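Local coordinates for protein Glucanase/chitosanase (Paenibacillus fukuinensis, PDB 4ZZ5) that binds chitosan as one carbohydrate-binding module of a longer enzyme that probably hydrolyses the glycosidic bonds of chitosan and glucans, at residues T73-Q78 with T92-T97; W49-L54 with F115-A120. One frame throughout, in Å; residues are numbered along the deposited sequence.

Contact 1 of 2, residues T73-Q78 with T92-T97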
ATOM      1  N   THR A  73       3.334   9.427  -8.158  1.00  8.38           N
ATOM      2  CA  THR A  73       3.407  10.781  -7.757  1.00  8.78           C
ATOM      3  C   THR A  73       2.193  11.291  -6.960  1.00  8.67           C
ATOM      4  O   THR A  73       2.269  12.197  -6.164  1.00  8.93           O
ATOM      5  CB  THR A  73       3.661  11.750  -8.947  1.00  9.45           C
ATOM      6  OG1 THR A  73       2.579  11.694  -9.827  1.00 10.16           O
ATOM      7  CG2 THR A  73       4.952  11.384  -9.663  1.00 11.32           C
ATOM      8  N   ALA A  74       1.036  10.635  -7.214  1.00  8.40           N
ATOM      9  CA  ALA A  74      -0.195  10.900  -6.445  1.00  8.14           C
ATOM     10  C   ALA A  74      -0.771   9.594  -5.931  1.00  7.00           C
ATOM     11  O   ALA A  74      -0.945   8.676  -6.686  1.00  6.81           O
ATOM     12  CB  ALA A  74      -1.268  11.617  -7.263  1.00  9.00           C
ATOM     13  N   TYR A  75      -0.984   9.598  -4.635  1.00  7.02           N
ATOM     14  CA  TYR A  75      -1.635   8.394  -3.992  1.00  6.86           C
ATOM     15  C   TYR A  75      -2.146   8.872  -2.701  1.00  6.90           C
ATOM     16  O   TYR A  75      -1.821   9.928  -2.139  1.00  7.24           O
ATOM     17  CB  TYR A  75      -0.587   7.266  -3.802  1.00  6.85           C
ATOM     18  CG  TYR A  75       0.556   7.599  -2.875  1.00  6.69           C
ATOM     19  CD1 TYR A  75       0.478   7.331  -1.516  1.00  8.50           C
ATOM     20  CD2 TYR A  75       1.747   8.128  -3.386  1.00  7.82           C
ATOM     21  CE1 TYR A  75       1.543   7.631  -0.663  1.00  8.11           C
ATOM     22  CE2 TYR A  75       2.823   8.404  -2.546  1.00  7.77           C
ATOM     23  CZ  TYR A  75       2.657   8.176  -1.202  1.00  7.84           C
ATOM     24  OH  TYR A  75       3.755   8.459  -0.303  1.00  9.19           O
ATOM     25  N   SER A  76      -2.979   7.997  -2.148  1.00  7.26           N
ATOM     26  CA  SER A  76      -3.475   8.150  -0.779  0.50  7.66           C
ATOM     27  C   SER A  76      -3.205   6.930   0.053  1.00  8.15           C
ATOM     28  O   SER A  76      -3.079   5.789  -0.487  1.00  9.18           O
ATOM     29  CB  SER A  76      -4.881   8.478  -0.742  0.50  7.98           C
ATOM     30  OG  SER A  76      -5.650   7.499  -1.350  0.50  8.03           O
ATOM     31  N   ILE A  77      -3.059   7.088   1.351  1.00  6.88           N
ATOM     32  CA  ILE A  77      -3.126   6.038   2.350  1.00  5.97           C
ATOM     33  C   ILE A  77      -4.482   6.099   2.964  1.00  5.70           C
ATOM     34  O   ILE A  77      -4.970   7.171   3.348  1.00  6.28           O
ATOM     35  CB  ILE A  77      -2.070   6.196   3.418  1.00  7.39           C
ATOM     36  CG1 ILE A  77      -0.672   6.289   2.867  1.00  9.97           C
ATOM     37  CG2 ILE A  77      -2.164   5.076   4.411  1.00  7.99           C
ATOM     38  CD1 ILE A  77      -0.216   5.158   2.055  1.00 10.41           C
ATOM     39  N   GLN A  78      -5.166   4.947   3.032  1.00  6.06           N
ATOM     40  CA  GLN A  78      -6.549   4.868   3.506  1.00  6.10           C
ATOM     41  C   GLN A  78      -6.688   3.743   4.534  1.00  6.47           C
ATOM     42  O   GLN A  78      -5.906   2.759   4.460  1.00  7.11           O
ATOM     43  CB  GLN A  78      -7.466   4.578   2.350  1.00  6.50           C
ATOM     44  CG  GLN A  78      -7.217   5.514   1.144  1.00  7.34           C
ATOM     45  CD  GLN A  78      -8.188   5.288   0.076  1.00  8.56           C
ATOM     46  OE1 GLN A  78      -8.449   4.155  -0.364  1.00 10.03           O
ATOM     47  NE2 GLN A  78      -8.574   6.341  -0.574  1.00 14.14           N
ATOM     48  N   THR A  92      -9.497   8.127   3.670  1.00  7.29           N
ATOM     49  CA  THR A  92      -8.190   8.668   3.456  1.00  8.15           C
ATOM     50  C   THR A  92      -7.579   9.287   4.695  1.00  7.29           C
ATOM     51  O   THR A  92      -8.242  10.213   5.266  1.00  8.45           O
ATOM     52  CB  THR A  92      -8.143   9.680   2.286  1.00  7.96           C
ATOM     53  OG1 THR A  92      -8.497   8.912   1.097  1.00  9.36           O
ATOM     54  CG2 THR A  92      -6.842  10.313   2.115  1.00  9.09           C
ATOM     55  N   VAL A  93      -6.414   8.903   5.070  1.00  6.43           N
ATOM     56  CA  VAL A  93      -5.677   9.462   6.195  1.00  6.53           C
ATOM     57  C   VAL A  93      -4.531  10.288   5.781  1.00  7.03           C
ATOM     58  O   VAL A  93      -3.967  11.061   6.582  1.00  8.62           O
ATOM     59  CB  VAL A  93      -5.264   8.374   7.224  1.00  7.27           C
ATOM     60  CG1 VAL A  93      -6.438   7.640   7.761  1.00  8.00           C
ATOM     61  CG2 VAL A  93      -4.225   7.405   6.682  1.00  8.05           C
ATOM     62  N   TYR A  94      -4.073  10.191   4.551  1.00  6.93           N
ATOM     63  CA  TYR A  94      -2.969  10.917   3.981  1.00  8.03           C
ATOM     64  C   TYR A  94      -3.098  10.900   2.513  1.00  7.59           C
ATOM     65  O   TYR A  94      -3.409   9.847   1.925  1.00  7.36           O
ATOM     66  CB  TYR A  94      -1.618  10.303   4.332  1.00  8.34           C
ATOM     67  CG  TYR A  94      -0.443  10.931   3.642  1.00 10.28           C
ATOM     68  CD1 TYR A  94       0.168  12.138   4.083  1.00 11.83           C
ATOM     69  CD2 TYR A  94       0.053  10.387   2.492  1.00 10.35           C
ATOM     70  CE1 TYR A  94       1.256  12.673   3.413  1.00 12.48           C
ATOM     71  CE2 TYR A  94       1.159  10.926   1.834  1.00 11.58           C
ATOM     72  CZ  TYR A  94       1.725  12.088   2.331  1.00 13.52           C
ATOM     73  OH  TYR A  94       2.815  12.598   1.603  1.00 17.28           O
ATOM     74  N   SER A  95      -2.773  11.994   1.790  1.00  8.24           N
ATOM     75  CA  SER A  95      -2.575  11.907   0.369  0.70  8.88           C
ATOM     76  C   SER A  95      -1.532  12.921  -0.091  1.00  9.38           C
ATOM     77  O   SER A  95      -1.205  13.896   0.681  1.00 10.30           O
ATOM     78  CB  SER A  95      -3.874  12.059  -0.414  0.70 11.38           C
ATOM     79  OG  SER A  95      -4.321  13.357  -0.442  0.70 14.00           O
ATOM     80  N   THR A  96      -0.984  12.665  -1.235  1.00  9.02           N
ATOM     81  CA  THR A  96       0.046  13.591  -1.854  1.00  9.66           C
ATOM     82  C   THR A  96      -0.240  13.617  -3.301  1.00 10.07           C
ATOM     83  O   THR A  96      -0.762  12.692  -3.951  1.00  9.93           O
ATOM     84  CB  THR A  96       1.392  13.064  -1.528  1.00  9.89           C
ATOM     85  OG1 THR A  96       2.376  14.066  -2.006  1.00 11.87           O
ATOM     86  CG2 THR A  96       1.785  11.767  -2.153  1.00 10.74           C
ATOM     87  N   THR A  97       0.240  14.743  -3.912  1.00 10.13           N
ATOM     88  CA  THR A  97       0.393  14.817  -5.364  1.00 11.72           C
ATOM     89  C   THR A  97       1.877  15.119  -5.760  1.00 11.11           C
ATOM     90  O   THR A  97       2.061  15.306  -6.999  1.00 12.39           O
ATOM     91  CB  THR A  97      -0.523  15.830  -5.986  1.00 13.02           C
ATOM     92  OG1 THR A  97      -0.176  17.118  -5.436  1.00 13.78           O
ATOM     93  CG2 THR A  97      -2.004  15.534  -5.705  1.00 13.25           C
TER
HETATM   94  O   HOH W   1       0.946  13.858  -9.027  1.00 15.18           O
HETATM   95  O   HOH W   2       4.584  10.990   0.408  1.00 23.67           O
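Tyr-75 and Thr-96 pair across two antiparallel strands, and the tyrosine side chain can be followed outward from there. Its CG is set between the backbone N and the carbonyl carbon (chi1 63°), which stands the ring up from CB beside the neighbouring strand. There CD2, CE2 and CZ lie beneath CG2 of Thr-96. CE2 of Tyr-75 comes nearest, 3.5 Å from CG2 of Thr-96, and the contact is a CH-pi interaction over the ring face. The branched threonine suits its place, since CG2 covers the ring while OG1 bonds to the backbone N of Thr-98. On the other flank, CE1 of Tyr-75 meets the edge of the Tyr-94 ring at CE2, 4.2 Å away. At the tip, OH of Tyr-75 accepts a bond from a water at 2.8 Å, and OH of Tyr-94 holds the same water at 2.7 Å. Asp-104 is a further partner of the Tyr-75 hydroxyl, so this largely buried phenol has its polar end satisfied.

Ile-77 continues the apolar face, its CG2 packing 3.9 Å from CG2 of Val-93. O of Ile-77 takes a bond from Val-93 N at 2.8 Å and a weak one from Tyr-94 N at 3.4 Å. On the opposite face of the sheet, Gln-78 gives NE2 to OG1 of Thr-92 (3.1 Å, 157° at the hydrogen), while its OE1 accepts from Arg-117. Val-93 and Tyr-94 both face Ile-77, a classic beta bulge, here in the hairpin that forms one edge of a sheet in the F5/8 type C beta-sandwich.

Contact 2 of 2, residues W49-L54 with F115-A120; sequences WIYINL and FVRVYA. With SO4 (sulfate ion), chain C.
Trp-49 and Arg-117 meet on one face of an antiparallel strand pair inside the beta-sandwich of this CBM32 module. The backbone bonds are regular: Ile-50 exchanges two N-H...O bonds with Val-118, and Ile-52 two with Val-116, among them Val-118 N to Ile-50 O at 2.9 Å.

Apolar contacts fill the face that looks into the sandwich. CG2 of Ile-50 lies 4.0 Å from CB of Val-118, the two side chains running side by side. Both valines and both isoleucines also touch Phe-134 of the other sheet, a place for branched residues without polar ends.

Aromatic and amide groups occupy the opposite face. The Tyr-51 and Phe-115 rings point the same way with planes at 88°, CD1 of Tyr-51 being 4.1 Å from CD2 of Phe-115. Asn-53 runs alongside the phenylalanine, its CG 3.5 Å from CE2 of Phe-115, and its OD1 accepts from Gly-55 N.

Charge enters the same face with Arg-117. A bend at CG-CD (chi3 80°) brings its guanidinium over the indole of Trp-49, with CZ of Arg-117 4.7 Å from the centroid of the five-membered ring, a cation-pi contact. Trp-90 makes another. CD1 of Tyr-119 sits over one guanidinium face, and the same atom touches Trp-49 CD1 at 3.9 Å. Putting an alanine at Arg-117 would probably strip the indole of its cation, leave Gln-78 OE1 without this donor and take from a bound sulfate the two bonds it receives from this side chain.

The sulfate, probably from the crystallisation liquor, lies at the guanidinium edge: NH2 of Arg-117 reaches its O4 at 3.0 Å, and NH1 of Arg-117 points at its O1, 2.8 Å away, in an almost straight bond (179°).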
ATOM      1  N   TRP A  49      -4.268  -0.338  -6.512  1.00  5.74           N
ATOM      2  CA  TRP A  49      -4.239  -0.376  -5.062  1.00  5.63           C
ATOM      3  C   TRP A  49      -3.766  -1.672  -4.532  1.00  5.09           C
ATOM      4  O   TRP A  49      -3.833  -2.724  -5.180  1.00  5.31           O
ATOM      5  CB  TRP A  49      -5.608   0.049  -4.496  1.00  6.16           C
ATOM      6  CG  TRP A  49      -6.779  -0.761  -4.964  1.00  6.10           C
ATOM      7  CD1 TRP A  49      -7.694  -0.340  -5.855  1.00  7.13           C
ATOM      8  CD2 TRP A  49      -7.187  -2.109  -4.538  1.00  6.59           C
ATOM      9  NE1 TRP A  49      -8.629  -1.357  -6.052  1.00  8.08           N
ATOM     10  CE2 TRP A  49      -8.317  -2.421  -5.308  1.00  7.26           C
ATOM     11  CE3 TRP A  49      -6.679  -3.008  -3.638  1.00  7.31           C
ATOM     12  CZ2 TRP A  49      -8.947  -3.695  -5.151  1.00  7.67           C
ATOM     13  CZ3 TRP A  49      -7.320  -4.272  -3.514  1.00  7.37           C
ATOM     14  CH2 TRP A  49      -8.426  -4.548  -4.278  1.00  8.56           C
ATOM     15  N   ILE A  50      -3.282  -1.595  -3.278  1.00  5.38           N
ATOM     16  CA  ILE A  50      -2.933  -2.763  -2.507  1.00  5.65           C
ATOM     17  C   ILE A  50      -3.441  -2.517  -1.101  1.00  5.39           C
ATOM     18  O   ILE A  50      -3.230  -1.405  -0.558  1.00  5.83           O
ATOM     19  CB  ILE A  50      -1.408  -3.038  -2.505  1.00  5.88           C
ATOM     20  CG1 ILE A  50      -1.049  -4.166  -1.567  1.00  6.72           C
ATOM     21  CG2 ILE A  50      -0.569  -1.820  -2.184  1.00  7.39           C
ATOM     22  CD1 ILE A  50       0.338  -4.710  -1.835  1.00  8.12           C
ATOM     23  N   TYR A  51      -4.084  -3.485  -0.485  1.00  5.75           N
ATOM     24  CA  TYR A  51      -4.439  -3.362   0.949  1.00  6.12           C
ATOM     25  C   TYR A  51      -3.915  -4.511   1.725  1.00  7.04           C
ATOM     26  O   TYR A  51      -3.700  -5.652   1.185  1.00  7.04           O
ATOM     27  CB  TYR A  51      -5.931  -3.107   1.189  1.00  6.71           C
ATOM     28  CG  TYR A  51      -6.923  -4.199   0.935  1.00  7.04           C
ATOM     29  CD1 TYR A  51      -6.980  -5.276   1.813  1.00  8.85           C
ATOM     30  CD2 TYR A  51      -7.831  -4.098  -0.057  1.00  7.40           C
ATOM     31  CE1 TYR A  51      -8.021  -6.263   1.536  1.00 10.03           C
ATOM     32  CE2 TYR A  51      -8.813  -5.045  -0.293  1.00  9.87           C
ATOM     33  CZ  TYR A  51      -8.828  -6.107   0.527  1.00 10.80           C
ATOM     34  OH  TYR A  51      -9.823  -7.109   0.295  1.00 13.83           O
ATOM     35  N   ILE A  52      -3.727  -4.284   3.004  1.00  7.22           N
ATOM     36  CA  ILE A  52      -3.270  -5.243   4.010  1.00  7.89           C
ATOM     37  C   ILE A  52      -4.350  -5.440   5.016  1.00  7.63           C
ATOM     38  O   ILE A  52      -4.939  -4.431   5.504  1.00  8.99           O
ATOM     39  CB  ILE A  52      -2.064  -4.726   4.703  1.00  9.78           C
ATOM     40  CG1 ILE A  52      -0.940  -4.348   3.713  1.00 10.92           C
ATOM     41  CG2 ILE A  52      -1.587  -5.721   5.774  1.00 12.19           C
ATOM     42  CD1 ILE A  52       0.135  -3.470   4.310  1.00 12.80           C
ATOM     43  N   ASN A  53      -4.732  -6.659   5.322  1.00  8.40           N
ATOM     44  CA  ASN A  53      -5.578  -6.999   6.460  1.00  9.08           C
ATOM     45  C   ASN A  53      -4.761  -7.164   7.663  1.00 10.61           C
ATOM     46  O   ASN A  53      -3.975  -8.131   7.800  1.00 10.60           O
ATOM     47  CB  ASN A  53      -6.297  -8.304   6.101  1.00  9.80           C
ATOM     48  CG  ASN A  53      -7.326  -8.654   7.183  1.00 12.20           C
ATOM     49  OD1 ASN A  53      -7.301  -8.102   8.297  1.00 13.33           O
ATOM     50  ND2 ASN A  53      -8.268  -9.508   6.831  1.00 11.53           N
ATOM     51  N   LEU A  54      -4.749  -6.191   8.622  1.00 10.05           N
ATOM     52  CA  LEU A  54      -3.951  -6.291   9.798  1.00 11.35           C
ATOM     53  C   LEU A  54      -4.409  -7.404  10.802  1.00 13.24           C
ATOM     54  O   LEU A  54      -3.559  -7.724  11.705  1.00 16.24           O
ATOM     55  CB  LEU A  54      -3.983  -4.910  10.530  1.00 11.94           C
ATOM     56  CG  LEU A  54      -3.396  -3.764   9.738  1.00 10.81           C
ATOM     57  CD1 LEU A  54      -3.608  -2.512  10.640  1.00 13.77           C
ATOM     58  CD2 LEU A  54      -2.003  -3.928   9.327  1.00 14.69           C
ATOM     59  N   PHE A 115      -7.732  -2.505   8.219  1.00  8.24           N
ATOM     60  CA  PHE A 115      -7.101  -2.614   6.833  1.00  6.77           C
ATOM     61  C   PHE A 115      -6.440  -1.322   6.524  1.00  7.90           C
ATOM     62  O   PHE A 115      -6.950  -0.240   6.955  1.00  7.56           O
ATOM     63  CB  PHE A 115      -8.085  -2.924   5.789  1.00  8.07           C
ATOM     64  CG  PHE A 115      -9.006  -4.111   6.074  1.00  8.86           C
ATOM     65  CD1 PHE A 115     -10.145  -4.007   6.791  1.00  9.36           C
ATOM     66  CD2 PHE A 115      -8.721  -5.385   5.495  1.00 10.74           C
ATOM     67  CE1 PHE A 115     -10.932  -5.112   7.079  1.00 10.81           C
ATOM     68  CE2 PHE A 115      -9.561  -6.447   5.742  1.00 11.23           C
ATOM     69  CZ  PHE A 115     -10.623  -6.323   6.497  1.00 10.39           C
ATOM     70  N   VAL A 116      -5.338  -1.355   5.780  1.00  6.90           N
ATOM     71  CA  VAL A 116      -4.675  -0.190   5.292  1.00  7.34           C
ATOM     72  C   VAL A 116      -4.496  -0.362   3.815  1.00  6.43           C
ATOM     73  O   VAL A 116      -3.983  -1.433   3.361  1.00  7.02           O
ATOM     74  CB  VAL A 116      -3.355   0.040   5.961  1.00  7.78           C
ATOM     75  CG1 VAL A 116      -2.761   1.398   5.594  1.00  8.31           C
ATOM     76  CG2 VAL A 116      -3.371  -0.140   7.459  1.00 10.23           C
ATOM     77  N   ARG A 117      -4.784   0.640   2.999  1.00  5.96           N
ATOM     78  CA  ARG A 117      -4.725   0.596   1.510  1.00  6.38           C
ATOM     79  C   ARG A 117      -3.814   1.724   1.031  1.00  5.66           C
ATOM     80  O   ARG A 117      -3.896   2.878   1.532  1.00  6.44           O
ATOM     81  CB  ARG A 117      -6.109   0.725   0.919  1.00  7.12           C
ATOM     82  CG  ARG A 117      -6.171   0.521  -0.595  1.00  7.22           C
ATOM     83  CD  ARG A 117      -7.549   0.250  -1.117  1.00  8.23           C
ATOM     84  NE  ARG A 117      -8.374   1.463  -1.265  1.00  7.60           N
ATOM     85  CZ  ARG A 117      -9.344   1.644  -2.132  1.00  8.43           C
ATOM     86  NH1 ARG A 117      -9.724   0.640  -2.924  1.00 10.66           N
ATOM     87  NH2 ARG A 117      -9.987   2.796  -2.193  1.00  9.05           N
ATOM     88  N   VAL A 118      -2.954   1.410   0.070  1.00  5.38           N
ATOM     89  CA  VAL A 118      -2.334   2.443  -0.846  1.00  5.91           C
ATOM     90  C   VAL A 118      -3.198   2.502  -2.052  1.00  5.35           C
ATOM     91  O   VAL A 118      -3.347   1.458  -2.726  1.00  5.71           O
ATOM     92  CB  VAL A 118      -0.896   2.055  -1.181  1.00  6.93           C
ATOM     93  CG1 VAL A 118      -0.327   3.070  -2.213  1.00  8.20           C
ATOM     94  CG2 VAL A 118      -0.005   2.010   0.051  1.00  8.96           C
ATOM     95  N   TYR A 119      -3.753   3.657  -2.335  1.00  5.30           N
ATOM     96  CA  TYR A 119      -4.597   3.879  -3.512  1.00  6.01           C
ATOM     97  C   TYR A 119      -3.858   4.869  -4.394  1.00  6.22           C
ATOM     98  O   TYR A 119      -3.741   6.035  -4.051  1.00  6.69           O
ATOM     99  CB  TYR A 119      -5.967   4.380  -3.023  1.00  6.42           C
ATOM    100  CG  TYR A 119      -6.957   4.504  -4.124  1.00  6.84           C
ATOM    101  CD1 TYR A 119      -7.657   3.416  -4.661  1.00  8.37           C
ATOM    102  CD2 TYR A 119      -7.250   5.731  -4.660  1.00 10.01           C
ATOM    103  CE1 TYR A 119      -8.577   3.543  -5.695  1.00  9.06           C
ATOM    104  CE2 TYR A 119      -8.175   5.839  -5.707  1.00 10.35           C
ATOM    105  CZ  TYR A 119      -8.791   4.770  -6.207  1.00  9.55           C
ATOM    106  OH  TYR A 119      -9.675   5.027  -7.250  1.00 11.51           O
ATOM    107  N   ALA A 120      -3.308   4.366  -5.464  1.00  5.74           N
ATOM    108  CA  ALA A 120      -2.362   5.087  -6.313  1.00  5.84           C
ATOM    109  C   ALA A 120      -3.088   5.554  -7.570  1.00  5.89           C
ATOM    110  O   ALA A 120      -3.758   4.809  -8.286  1.00  7.28           O
ATOM    111  CB  ALA A 120      -1.234   4.188  -6.684  1.00  7.25           C
TER
HETATM  112  S   SO4 C 201     -12.676   2.228  -4.922  1.00 18.59           S
HETATM  113  O1  SO4 C 201     -11.808   1.009  -4.807  1.00 20.17           O
HETATM  114  O2  SO4 C 201     -12.792   2.640  -6.345  1.00 26.08           O
HETATM  115  O3  SO4 C 201     -13.987   1.743  -4.372  1.00 27.50           O
HETATM  116  O4  SO4 C 201     -12.100   3.390  -4.172  1.00 20.13           O

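The two contacts lie in the same five-stranded antiparallel sheet, their centres about 11 Å apart. Across it the order is 15-17, 48-54, 115-123, 75-80, 91-96, so contact 2 holds inner strands and contact 1 reaches the outer edge. Contact 1 is nested within the loop that contact 2 closes: in sequence the hairpin falls between the two strands of contact 2, whose closest ends are 61 residues apart, but in the sheet it lies beside 115-123. Strands 75-80 and 115-123 join them directly, through Ser-76 N to Tyr-119 O in the backbone and Gln-78 to Arg-117 in the side chains. The sheet turns Ile-77 and Val-118 into the sandwich and Gln-78 and Arg-117 outward.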